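Local atomic coordinates of putative c-1-tetrahydrofolate synthase, cytoplasmic (Leishmania major, PDB entry 4A26), a protein that probably catalyses the NAD(P)-dependent dehydrogenation of methylenetetrahydrofolate and the hydrolysis of methenyltetrahydrofolate as a homodimeric enzyme of one-carbon metabolism. Residues Lys150-Leu155 with Val236-Thr241; Ala183-Glu188 with Ile213-Met218; Gly256-Glu261 with Ala268-Val273. One frame throughout, in Å; residues are numbered along the deposited sequence.

How the interactions relate
All three interactions belong to the NAD(P)-binding domain and use its parallel sheet. Interactions 1 and 2 are buried, wholly apolar contacts. Each packs a helix on a strand, and the two strands, 234-237 and 213-216, are neighbours joined by backbone hydrogen bonds. The helices meet too, through Ile153 and Leu184. Interaction 3 is only partly buried. It joins a loop and a short helix to strand 269-271 and the residues after it, and adds an aromatic ring and a proline to aliphatic packing. Asp237 connects interactions 1 and 3: its carboxylate accepts hydrogen bonds from the backbone N of Asp257 and of Val258.

Interaction 1 (Lys150-Leu155 with Val236-Thr241); sequences KGVIVL and VDVGTT
Val152 straddles two residues of the 236-241 segment, one with each methyl. Its CG1 meets Val236 CG1 at 4.1 Å, and its CG2 meets Val238 CG2 at 3.9 Å. Val236 lies on strand 234-237 and Val238 just past its end; both side chains point toward the helix. Val152 lies across each of them at a slant, and each touch is methyl to methyl. The fork is set by the first torsion. With CG1 trans to the backbone N (chi1 168°), this torsion directs CG1 to Val236 and CG2 to Val238. Val236 and Val238 share this rotamer but use different branches. Val236 touches with the methyl opposite its own N, Val238 with the one beside it. Leu155 sits one helical turn after Val152 and adds a third touch. Its CD2 comes to 4.2 Å from Val236 CG1, which therefore has a neighbour from each of two successive turns.

Here helix 147-159 packs on strand 234-237 of the parallel sheet, as expected of a Rossmann-type NAD(P)-binding domain. Ile215 of the adjacent strand touches Val152, Val236 and Val238 and continues the same apolar layer. Val181 of helix 178-187 also packs on Val152. Asp237, between the two valines, keeps its side chain on the side remote from the helix.

The contact between the segments rests on branched aliphatic groups alone. It probably owes its stability to the burial of methyls, with the strand's polar bonding kept to other directions.

Interaction 2 (Ala183-Glu188 with Ile213-Met218); sequences ALLMKE and IVIAAM
The CA atoms of Leu185 and Ile213, the closest across the two segments, are 9.5 Å apart where helix 178-187 lies over strand 213-216 in the Rossmann-type domain. At this separation side chains must bridge the distance. On the strand, Ile213 and Ile215 point toward the helix and Val214 points away, the alternation of an extended chain. Leu185 is on the last turn of the helix, which ends soon after it: Glu188 has left helical geometry, although its N still bonds to Leu184 O.

Leu185 is the single helix residue that reaches across. Its CG lies trans to the carbonyl carbon (chi1 -72°), and the extended second torsion sends CD1 out to the strand. Leu185 and Ile215 meet tip to tip. The same CD1 also lies near Ile213, so one methyl serves both isoleucines.

Leu156 of helix 147-159 and Ala168 of strand 167-171 also touch Leu185. Just past the helix end, Glu188 OE2 forms a salt bridge with Lys157 NZ. Leu185 CD1 stands 4.5 Å from Ile213 CG2 but 4.0 Å from Ile215 CG1, a chain carbon before the terminal methyl.

Interaction 3 (Gly256-Glu261 with Ala268-Val273); sequences GDVCFE and AWISPV
The ring of Phe260 is the flat group of this contact, and Ile270 and Pro272 both approach it obliquely, near CD1 and CE1. Ile270 uses two branches. Its CG2 lies 3.4 Å from Phe260 CE1, and its CD1 lies 3.9 Å from Phe260 CD1. Pro272 runs alongside the ring and points the same way, with its CB 4.0 Å from Phe260 CE1. Phe260 carries its ring trans to the backbone N (chi1 177°), which swings it out from the start of helix 260-263 to strand 269-271.

Ile270 also serves Val258. The two side chains pass each other in opposite directions, and Val258 CG1 comes 4.1 Å from Ile270 CD1. At the other end, Val273 lies against backbone instead of a side chain. Its CG1 is 3.7 Å from Gly256 N, and its CB and CG2 rest near the CA of the same glycine. The segment thus packs through bare backbone at Gly256 and through apolar side chains at Val258 and Phe260.

Cys259 takes the N-cap position of helix 260-263. Ala263 of that helix touches Val258 and Ile270, and Val235 of strand 234-237 packs on the same pair. Strand 7-8 flanks strand 269-271 on its other side, where Ile8 meets both Phe260 and Pro272. The contact thus places the short helix and the loop before it against strands 7-8, 269-271 and 234-237.

Interaction 1 (Lys150-Leu155 with Val236-Thr241)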
ATOM      1  N   LYS A 150       7.458 -10.934   3.720  1.00 26.63           N
ATOM      2  CA  LYS A 150       7.994 -11.663   2.568  1.00 26.92           C
ATOM      3  C   LYS A 150       8.205 -13.147   2.895  1.00 26.67           C
ATOM      4  O   LYS A 150       7.925 -14.015   2.067  1.00 26.82           O
ATOM      5  CB  LYS A 150       9.307 -11.033   2.089  1.00 27.65           C
ATOM      6  CG  LYS A 150       9.776 -11.521   0.718  1.00 29.25           C
ATOM      7  CD  LYS A 150      11.273 -11.314   0.517  1.00 31.24           C
ATOM      8  CE  LYS A 150      11.683 -11.427  -0.945  1.00 33.34           C
ATOM      9  NZ  LYS A 150      13.123 -11.063  -1.136  1.00 35.41           N
ATOM     10  N   GLY A 151       8.687 -13.424   4.103  1.00 26.50           N
ATOM     11  CA  GLY A 151       8.942 -14.794   4.556  1.00 26.48           C
ATOM     12  C   GLY A 151       7.691 -15.633   4.742  1.00 25.82           C
ATOM     13  O   GLY A 151       7.760 -16.860   4.723  1.00 26.37           O
ATOM     14  N   VAL A 152       6.551 -14.981   4.940  1.00 24.85           N
ATOM     15  CA  VAL A 152       5.269 -15.683   4.963  1.00 24.44           C
ATOM     16  C   VAL A 152       4.904 -16.174   3.561  1.00 24.08           C
ATOM     17  O   VAL A 152       4.477 -17.312   3.391  1.00 24.46           O
ATOM     18  CB  VAL A 152       4.136 -14.786   5.507  1.00 24.17           C
ATOM     19  CG1 VAL A 152       2.776 -15.429   5.261  1.00 24.33           C
ATOM     20  CG2 VAL A 152       4.352 -14.509   6.995  1.00 24.32           C
ATOM     21  N   ILE A 153       5.075 -15.315   2.559  1.00 23.55           N
ATOM     22  CA  ILE A 153       4.801 -15.697   1.171  1.00 23.46           C
ATOM     23  C   ILE A 153       5.754 -16.804   0.705  1.00 24.08           C
ATOM     24  O   ILE A 153       5.328 -17.739   0.023  1.00 24.71           O
ATOM     25  CB  ILE A 153       4.860 -14.480   0.208  1.00 23.52           C
ATOM     26  CG1 ILE A 153       3.530 -13.728   0.211  1.00 23.08           C
ATOM     27  CG2 ILE A 153       5.116 -14.915  -1.211  1.00 23.99           C
ATOM     28  CD1 ILE A 153       3.116 -13.193   1.540  1.00 22.54           C
ATOM     29  N   VAL A 154       7.026 -16.707   1.089  1.00 23.99           N
ATOM     30  CA  VAL A 154       8.029 -17.713   0.712  1.00 24.89           C
ATOM     31  C   VAL A 154       7.744 -19.071   1.367  1.00 25.25           C
ATOM     32  O   VAL A 154       7.931 -20.114   0.747  1.00 26.45           O
ATOM     33  CB  VAL A 154       9.466 -17.243   1.043  1.00 25.22           C
ATOM     34  CG1 VAL A 154      10.463 -18.379   0.853  1.00 26.27           C
ATOM     35  CG2 VAL A 154       9.847 -16.048   0.172  1.00 24.51           C
ATOM     36  N   LEU A 155       7.286 -19.051   2.613  1.00 24.62           N
ATOM     37  CA  LEU A 155       6.759 -20.254   3.265  1.00 25.13           C
ATOM     38  C   LEU A 155       5.749 -20.984   2.383  1.00 25.50           C
ATOM     39  O   LEU A 155       5.806 -22.204   2.254  1.00 26.59           O
ATOM     40  CB  LEU A 155       6.103 -19.897   4.607  1.00 24.45           C
ATOM     41  CG  LEU A 155       6.878 -20.198   5.893  1.00 25.38           C
ATOM     42  CD1 LEU A 155       8.383 -20.107   5.699  1.00 26.01           C
ATOM     43  CD2 LEU A 155       6.417 -19.248   6.997  1.00 24.26           C
ATOM     44  N   VAL A 236      -0.936 -19.907   8.246  1.00 26.71           N
ATOM     45  CA  VAL A 236       0.346 -19.404   8.750  1.00 26.94           C
ATOM     46  C   VAL A 236       0.142 -18.570  10.013  1.00 27.33           C
ATOM     47  O   VAL A 236      -0.469 -17.504   9.974  1.00 26.94           O
ATOM     48  CB  VAL A 236       1.106 -18.571   7.701  1.00 26.09           C
ATOM     49  CG1 VAL A 236       2.512 -18.264   8.204  1.00 26.49           C
ATOM     50  CG2 VAL A 236       1.175 -19.313   6.380  1.00 25.74           C
ATOM     51  N   ASP A 237       0.664 -19.072  11.129  1.00 28.60           N
ATOM     52  CA  ASP A 237       0.523 -18.420  12.423  1.00 29.54           C
ATOM     53  C   ASP A 237       1.721 -17.508  12.663  1.00 29.75           C
ATOM     54  O   ASP A 237       2.813 -17.975  12.952  1.00 30.26           O
ATOM     55  CB  ASP A 237       0.426 -19.486  13.524  1.00 31.22           C
ATOM     56  CG  ASP A 237      -0.095 -18.938  14.842  1.00 32.38           C
ATOM     57  OD1 ASP A 237      -0.010 -17.716  15.090  1.00 32.75           O
ATOM     58  OD2 ASP A 237      -0.603 -19.745  15.642  1.00 33.78           O
ATOM     59  N   VAL A 238       1.503 -16.204  12.535  1.00 29.82           N
ATOM     60  CA  VAL A 238       2.561 -15.210  12.735  1.00 30.37           C
ATOM     61  C   VAL A 238       2.499 -14.574  14.133  1.00 32.08           C
ATOM     62  O   VAL A 238       3.471 -13.972  14.597  1.00 32.77           O
ATOM     63  CB  VAL A 238       2.505 -14.100  11.655  1.00 29.32           C
ATOM     64  CG1 VAL A 238       3.817 -13.334  11.618  1.00 29.77           C
ATOM     65  CG2 VAL A 238       2.224 -14.696  10.287  1.00 28.03           C
ATOM     66  N   GLY A 239       1.359 -14.711  14.803  1.00 33.16           N
ATOM     67  CA  GLY A 239       1.217 -14.222  16.169  1.00 35.18           C
ATOM     68  C   GLY A 239       2.103 -14.966  17.149  1.00 36.90           C
ATOM     69  O   GLY A 239       2.322 -16.162  17.011  1.00 36.90           O
ATOM     70  N   THR A 240       2.611 -14.240  18.142  1.00 38.96           N
ATOM     71  CA  THR A 240       3.479 -14.803  19.176  1.00 41.09           C
ATOM     72  C   THR A 240       3.261 -14.066  20.491  1.00 43.69           C
ATOM     73  O   THR A 240       3.446 -12.851  20.556  1.00 43.88           O
ATOM     74  CB  THR A 240       4.959 -14.671  18.792  1.00 40.70           C
ATOM     75  OG1 THR A 240       5.203 -13.358  18.265  1.00 39.93           O
ATOM     76  CG2 THR A 240       5.339 -15.718  17.757  1.00 39.28           C
ATOM     77  N   THR A 241       2.862 -14.801  21.526  1.00 46.07           N
ATOM     78  CA  THR A 241       2.592 -14.223  22.840  1.00 49.18           C
ATOM     79  C   THR A 241       2.974 -15.211  23.950  1.00 52.23           C
ATOM     80  O   THR A 241       2.555 -16.369  23.910  1.00 52.38           O
ATOM     81  CB  THR A 241       1.097 -13.889  22.994  1.00 49.50           C
ATOM     82  OG1 THR A 241       0.658 -13.103  21.879  1.00 47.24           O
ATOM     83  CG2 THR A 241       0.841 -13.131  24.286  1.00 52.30           C
TER

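Interaction 2 (Ala183-Glu188 with Ile213-Met218)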
ATOM      1  N   ALA A 183      -0.999  -7.272   0.805  1.00 25.34           N
ATOM      2  CA  ALA A 183      -0.711  -6.772  -0.540  1.00 26.45           C
ATOM      3  C   ALA A 183       0.160  -7.743  -1.328  1.00 26.31           C
ATOM      4  O   ALA A 183       0.045  -7.826  -2.545  1.00 27.22           O
ATOM      5  CB  ALA A 183      -0.047  -5.417  -0.471  1.00 27.50           C
ATOM      6  N   LEU A 184       1.044  -8.465  -0.639  1.00 25.56           N
ATOM      7  CA  LEU A 184       1.898  -9.450  -1.298  1.00 25.40           C
ATOM      8  C   LEU A 184       1.054 -10.607  -1.834  1.00 25.34           C
ATOM      9  O   LEU A 184       1.291 -11.088  -2.941  1.00 26.34           O
ATOM     10  CB  LEU A 184       2.983  -9.963  -0.345  1.00 24.65           C
ATOM     11  CG  LEU A 184       4.047  -8.941   0.091  1.00 24.92           C
ATOM     12  CD1 LEU A 184       4.879  -9.475   1.261  1.00 23.74           C
ATOM     13  CD2 LEU A 184       4.953  -8.547  -1.070  1.00 25.34           C
ATOM     14  N   LEU A 185       0.059 -11.030  -1.059  1.00 24.49           N
ATOM     15  CA  LEU A 185      -0.880 -12.061  -1.498  1.00 24.48           C
ATOM     16  C   LEU A 185      -1.752 -11.616  -2.679  1.00 25.56           C
ATOM     17  O   LEU A 185      -2.037 -12.416  -3.570  1.00 26.22           O
ATOM     18  CB  LEU A 185      -1.774 -12.509  -0.333  1.00 23.76           C
ATOM     19  CG  LEU A 185      -1.111 -13.350   0.761  1.00 23.14           C
ATOM     20  CD1 LEU A 185      -2.123 -13.697   1.837  1.00 22.48           C
ATOM     21  CD2 LEU A 185      -0.487 -14.619   0.186  1.00 23.58           C
ATOM     22  N   MET A 186      -2.181 -10.353  -2.683  1.00 26.13           N
ATOM     23  CA  MET A 186      -2.947  -9.806  -3.811  1.00 27.48           C
ATOM     24  C   MET A 186      -2.063  -9.687  -5.038  1.00 28.88           C
ATOM     25  O   MET A 186      -2.503  -9.945  -6.155  1.00 30.01           O
ATOM     26  CB  MET A 186      -3.545  -8.434  -3.481  1.00 28.04           C
ATOM     27  CG  MET A 186      -4.233  -7.761  -4.677  1.00 29.69           C
ATOM     28  SD  MET A 186      -5.329  -6.406  -4.233  1.00 29.65           S
ATOM     29  CE  MET A 186      -4.175  -5.274  -3.456  1.00 29.92           C
ATOM     30  N   LYS A 187      -0.817  -9.286  -4.818  1.00 29.12           N
ATOM     31  CA  LYS A 187       0.189  -9.227  -5.873  1.00 30.76           C
ATOM     32  C   LYS A 187       0.414 -10.625  -6.467  1.00 30.88           C
ATOM     33  O   LYS A 187       0.735 -10.763  -7.653  1.00 32.43           O
ATOM     34  CB  LYS A 187       1.486  -8.664  -5.295  1.00 30.66           C
ATOM     35  CG  LYS A 187       2.639  -8.506  -6.266  1.00 33.05           C
ATOM     36  CD  LYS A 187       3.926  -8.190  -5.499  1.00 33.55           C
ATOM     37  CE  LYS A 187       5.005  -7.656  -6.419  1.00 35.93           C
ATOM     38  NZ  LYS A 187       5.220  -8.528  -7.619  1.00 37.51           N
ATOM     39  N   GLU A 188       0.229 -11.651  -5.638  1.00 29.30           N
ATOM     40  CA  GLU A 188       0.316 -13.040  -6.083  1.00 29.52           C
ATOM     41  C   GLU A 188      -1.040 -13.546  -6.628  1.00 29.84           C
ATOM     42  O   GLU A 188      -1.186 -14.730  -6.947  1.00 30.29           O
ATOM     43  CB  GLU A 188       0.817 -13.931  -4.937  1.00 28.13           C
ATOM     44  CG  GLU A 188       2.048 -14.750  -5.299  1.00 29.51           C
ATOM     45  CD  GLU A 188       3.322 -13.920  -5.391  1.00 29.77           C
ATOM     46  OE1 GLU A 188       3.432 -12.890  -4.701  1.00 30.27           O
ATOM     47  OE2 GLU A 188       4.229 -14.309  -6.148  1.00 30.66           O
ATOM     48  N   ILE A 213      -6.353 -19.711   2.208  1.00 25.49           N
ATOM     49  CA  ILE A 213      -5.159 -19.315   2.936  1.00 25.08           C
ATOM     50  C   ILE A 213      -5.591 -18.462   4.133  1.00 24.97           C
ATOM     51  O   ILE A 213      -6.588 -17.739   4.059  1.00 25.05           O
ATOM     52  CB  ILE A 213      -4.190 -18.544   2.005  1.00 24.77           C
ATOM     53  CG1 ILE A 213      -3.749 -19.465   0.849  1.00 25.34           C
ATOM     54  CG2 ILE A 213      -2.991 -18.010   2.780  1.00 23.68           C
ATOM     55  CD1 ILE A 213      -2.789 -18.840  -0.134  1.00 24.84           C
ATOM     56  N   VAL A 214      -4.867 -18.573   5.243  1.00 25.05           N
ATOM     57  CA  VAL A 214      -5.159 -17.785   6.438  1.00 25.07           C
ATOM     58  C   VAL A 214      -3.863 -17.356   7.100  1.00 25.15           C
ATOM     59  O   VAL A 214      -2.992 -18.189   7.382  1.00 25.60           O
ATOM     60  CB  VAL A 214      -5.978 -18.573   7.476  1.00 25.90           C
ATOM     61  CG1 VAL A 214      -6.251 -17.702   8.692  1.00 25.94           C
ATOM     62  CG2 VAL A 214      -7.284 -19.078   6.875  1.00 26.28           C
ATOM     63  N   ILE A 215      -3.747 -16.054   7.349  1.00 24.91           N
ATOM     64  CA  ILE A 215      -2.573 -15.488   7.994  1.00 24.87           C
ATOM     65  C   ILE A 215      -3.028 -14.927   9.334  1.00 25.55           C
ATOM     66  O   ILE A 215      -3.777 -13.949   9.382  1.00 25.64           O
ATOM     67  CB  ILE A 215      -1.925 -14.382   7.128  1.00 24.46           C
ATOM     68  CG1 ILE A 215      -1.826 -14.818   5.662  1.00 24.23           C
ATOM     69  CG2 ILE A 215      -0.538 -14.049   7.635  1.00 24.80           C
ATOM     70  CD1 ILE A 215      -1.045 -16.091   5.453  1.00 24.08           C
ATOM     71  N   ALA A 216      -2.603 -15.576  10.416  1.00 26.14           N
ATOM     72  CA  ALA A 216      -2.974 -15.165  11.764  1.00 27.15           C
ATOM     73  C   ALA A 216      -1.928 -14.203  12.323  1.00 27.53           C
ATOM     74  O   ALA A 216      -0.854 -14.626  12.762  1.00 27.81           O
ATOM     75  CB  ALA A 216      -3.117 -16.375  12.658  1.00 28.08           C
ATOM     76  N   ALA A 217      -2.251 -12.911  12.300  1.00 27.68           N
ATOM     77  CA  ALA A 217      -1.311 -11.861  12.685  1.00 28.32           C
ATOM     78  C   ALA A 217      -1.894 -10.861  13.678  1.00 29.99           C
ATOM     79  O   ALA A 217      -1.381  -9.751  13.802  1.00 30.64           O
ATOM     80  CB  ALA A 217      -0.823 -11.127  11.441  1.00 27.18           C
ATOM     81  N   MET A 218      -2.951 -11.239  14.390  1.00 31.20           N
ATOM     82  CA  MET A 218      -3.600 -10.309  15.324  1.00 33.28           C
ATOM     83  C   MET A 218      -2.774 -10.109  16.589  1.00 34.65           C
ATOM     84  O   MET A 218      -2.741  -9.008  17.128  1.00 36.13           O
ATOM     85  CB  MET A 218      -5.019 -10.776  15.683  1.00 34.23           C
ATOM     86  CG  MET A 218      -6.036 -10.576  14.569  1.00 34.35           C
ATOM     87  SD  MET A 218      -7.076  -9.107  14.746  1.00 39.78           S
ATOM     88  CE  MET A 218      -5.872  -7.815  15.082  1.00 40.10           C
TER

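Interaction 3 (Gly256-Glu261 with Ala268-Val273)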
ATOM      1  N   GLY A 256       0.912 -19.199  19.689  1.00 42.27           N
ATOM      2  CA  GLY A 256       0.406 -18.501  18.514  1.00 39.34           C
ATOM      3  C   GLY A 256      -1.072 -18.160  18.585  1.00 38.99           C
ATOM      4  O   GLY A 256      -1.769 -18.548  19.521  1.00 40.47           O
ATOM      5  N   ASP A 257      -1.539 -17.424  17.578  1.00 36.85           N
ATOM      6  CA  ASP A 257      -2.950 -17.053  17.448  1.00 36.42           C
ATOM      7  C   ASP A 257      -3.856 -18.257  17.207  1.00 36.59           C
ATOM      8  O   ASP A 257      -5.021 -18.258  17.607  1.00 37.45           O
ATOM      9  CB  ASP A 257      -3.143 -16.067  16.290  1.00 34.36           C
ATOM     10  CG  ASP A 257      -2.771 -14.639  16.652  1.00 34.47           C
ATOM     11  OD1 ASP A 257      -1.961 -14.430  17.575  1.00 34.99           O
ATOM     12  OD2 ASP A 257      -3.295 -13.716  15.989  1.00 33.83           O
ATOM     13  N   VAL A 258      -3.317 -19.271  16.541  1.00 36.03           N
ATOM     14  CA  VAL A 258      -4.096 -20.424  16.121  1.00 36.10           C
ATOM     15  C   VAL A 258      -4.034 -21.514  17.171  1.00 38.49           C
ATOM     16  O   VAL A 258      -2.988 -21.732  17.773  1.00 39.68           O
ATOM     17  CB  VAL A 258      -3.561 -20.987  14.792  1.00 34.66           C
ATOM     18  CG1 VAL A 258      -4.403 -22.167  14.332  1.00 34.76           C
ATOM     19  CG2 VAL A 258      -3.525 -19.885  13.729  1.00 32.32           C
ATOM     20  N   CYS A 259      -5.165 -22.178  17.400  1.00 39.57           N
ATOM     21  CA  CYS A 259      -5.189 -23.400  18.194  1.00 42.00           C
ATOM     22  C   CYS A 259      -4.702 -24.524  17.297  1.00 41.42           C
ATOM     23  O   CYS A 259      -5.463 -25.068  16.495  1.00 40.86           O
ATOM     24  CB  CYS A 259      -6.595 -23.695  18.709  1.00 43.39           C
ATOM     25  SG  CYS A 259      -7.206 -22.458  19.851  1.00 45.52           S
ATOM     26  N   PHE A 260      -3.427 -24.865  17.439  1.00 41.78           N
ATOM     27  CA  PHE A 260      -2.764 -25.755  16.501  1.00 41.39           C
ATOM     28  C   PHE A 260      -3.443 -27.118  16.355  1.00 42.95           C
ATOM     29  O   PHE A 260      -3.799 -27.528  15.249  1.00 42.03           O
ATOM     30  CB  PHE A 260      -1.305 -25.955  16.903  1.00 42.32           C
ATOM     31  CG  PHE A 260      -0.583 -26.925  16.028  1.00 42.44           C
ATOM     32  CD1 PHE A 260      -0.132 -26.536  14.776  1.00 40.16           C
ATOM     33  CD2 PHE A 260      -0.387 -28.237  16.437  1.00 44.76           C
ATOM     34  CE1 PHE A 260       0.519 -27.433  13.953  1.00 40.84           C
ATOM     35  CE2 PHE A 260       0.264 -29.139  15.621  1.00 45.37           C
ATOM     36  CZ  PHE A 260       0.718 -28.739  14.374  1.00 43.34           C
ATOM     37  N   GLU A 261      -3.609 -27.818  17.471  1.00 45.57           N
ATOM     38  CA  GLU A 261      -4.126 -29.190  17.445  1.00 47.70           C
ATOM     39  C   GLU A 261      -5.542 -29.276  16.886  1.00 46.72           C
ATOM     40  O   GLU A 261      -5.928 -30.302  16.334  1.00 47.63           O
ATOM     41  CB  GLU A 261      -4.052 -29.863  18.828  1.00 51.24           C
ATOM     42  CG  GLU A 261      -4.544 -29.006  19.990  1.00 52.66           C
ATOM     43  CD  GLU A 261      -3.466 -28.075  20.523  1.00 52.79           C
ATOM     44  OE1 GLU A 261      -2.542 -28.568  21.211  1.00 54.90           O
ATOM     45  OE2 GLU A 261      -3.537 -26.861  20.222  1.00 50.20           O
ATOM     46  N   ALA A 268      -4.739 -28.461   5.608  1.00 32.42           N
ATOM     47  CA  ALA A 268      -3.799 -29.283   4.846  1.00 33.73           C
ATOM     48  C   ALA A 268      -2.363 -28.893   5.193  1.00 33.45           C
ATOM     49  O   ALA A 268      -1.480 -29.752   5.271  1.00 35.16           O
ATOM     50  CB  ALA A 268      -4.043 -29.127   3.353  1.00 33.45           C
ATOM     51  N   TRP A 269      -2.135 -27.594   5.384  1.00 31.50           N
ATOM     52  CA  TRP A 269      -0.835 -27.080   5.796  1.00 31.16           C
ATOM     53  C   TRP A 269      -0.990 -26.085   6.941  1.00 29.87           C
ATOM     54  O   TRP A 269      -1.950 -25.316   6.980  1.00 28.75           O
ATOM     55  CB  TRP A 269      -0.137 -26.394   4.623  1.00 30.37           C
ATOM     56  CG  TRP A 269       0.311 -27.329   3.556  1.00 33.10           C
ATOM     57  CD1 TRP A 269      -0.412 -27.753   2.476  1.00 34.57           C
ATOM     58  CD2 TRP A 269       1.598 -27.958   3.452  1.00 35.31           C
ATOM     59  NE1 TRP A 269       0.349 -28.611   1.708  1.00 36.83           N
ATOM     60  CE2 TRP A 269       1.583 -28.751   2.285  1.00 36.76           C
ATOM     61  CE3 TRP A 269       2.759 -27.930   4.235  1.00 35.91           C
ATOM     62  CZ2 TRP A 269       2.683 -29.510   1.881  1.00 39.37           C
ATOM     63  CZ3 TRP A 269       3.857 -28.685   3.830  1.00 38.11           C
ATOM     64  CH2 TRP A 269       3.809 -29.466   2.664  1.00 39.55           C
ATOM     65  N   ILE A 270      -0.035 -26.100   7.864  1.00 30.31           N
ATOM     66  CA  ILE A 270      -0.023 -25.168   8.985  1.00 29.62           C
ATOM     67  C   ILE A 270       1.413 -24.933   9.464  1.00 30.19           C
ATOM     68  O   ILE A 270       2.268 -25.804   9.324  1.00 31.42           O
ATOM     69  CB  ILE A 270      -0.921 -25.686  10.135  1.00 30.69           C
ATOM     70  CG1 ILE A 270      -1.086 -24.633  11.227  1.00 29.99           C
ATOM     71  CG2 ILE A 270      -0.361 -26.963  10.724  1.00 33.14           C
ATOM     72  CD1 ILE A 270      -2.347 -24.823  12.036  1.00 30.58           C
ATOM     73  N   SER A 271       1.683 -23.741   9.996  1.00 29.57           N
ATOM     74  CA  SER A 271       2.984 -23.432  10.593  1.00 30.22           C
ATOM     75  C   SER A 271       2.792 -23.150  12.079  1.00 31.16           C
ATOM     76  O   SER A 271       2.100 -22.198  12.443  1.00 30.41           O
ATOM     77  CB  SER A 271       3.615 -22.217   9.924  1.00 28.69           C
ATOM     78  OG  SER A 271       2.882 -21.045  10.234  1.00 28.63           O
ATOM     79  N   PRO A 272       3.409 -23.965  12.945  1.00 33.21           N
ATOM     80  CA  PRO A 272       3.187 -23.823  14.374  1.00 34.81           C
ATOM     81  C   PRO A 272       4.005 -22.690  14.991  1.00 34.85           C
ATOM     82  O   PRO A 272       4.976 -22.237  14.392  1.00 33.99           O
ATOM     83  CB  PRO A 272       3.678 -25.160  14.913  1.00 37.20           C
ATOM     84  CG  PRO A 272       4.815 -25.505  14.010  1.00 36.85           C
ATOM     85  CD  PRO A 272       4.462 -24.955  12.656  1.00 34.42           C
ATOM     86  N   VAL A 273       3.604 -22.242  16.178  1.00 36.14           N
ATOM     87  CA  VAL A 273       4.428 -21.353  16.990  1.00 36.93           C
ATOM     88  C   VAL A 273       4.878 -22.131  18.225  1.00 40.16           C
ATOM     89  O   VAL A 273       4.040 -22.610  18.978  1.00 41.41           O
ATOM     90  CB  VAL A 273       3.664 -20.087  17.418  1.00 36.32           C
ATOM     91  CG1 VAL A 273       4.383 -19.387  18.571  1.00 37.54           C
ATOM     92  CG2 VAL A 273       3.497 -19.147  16.236  1.00 33.28           C
TER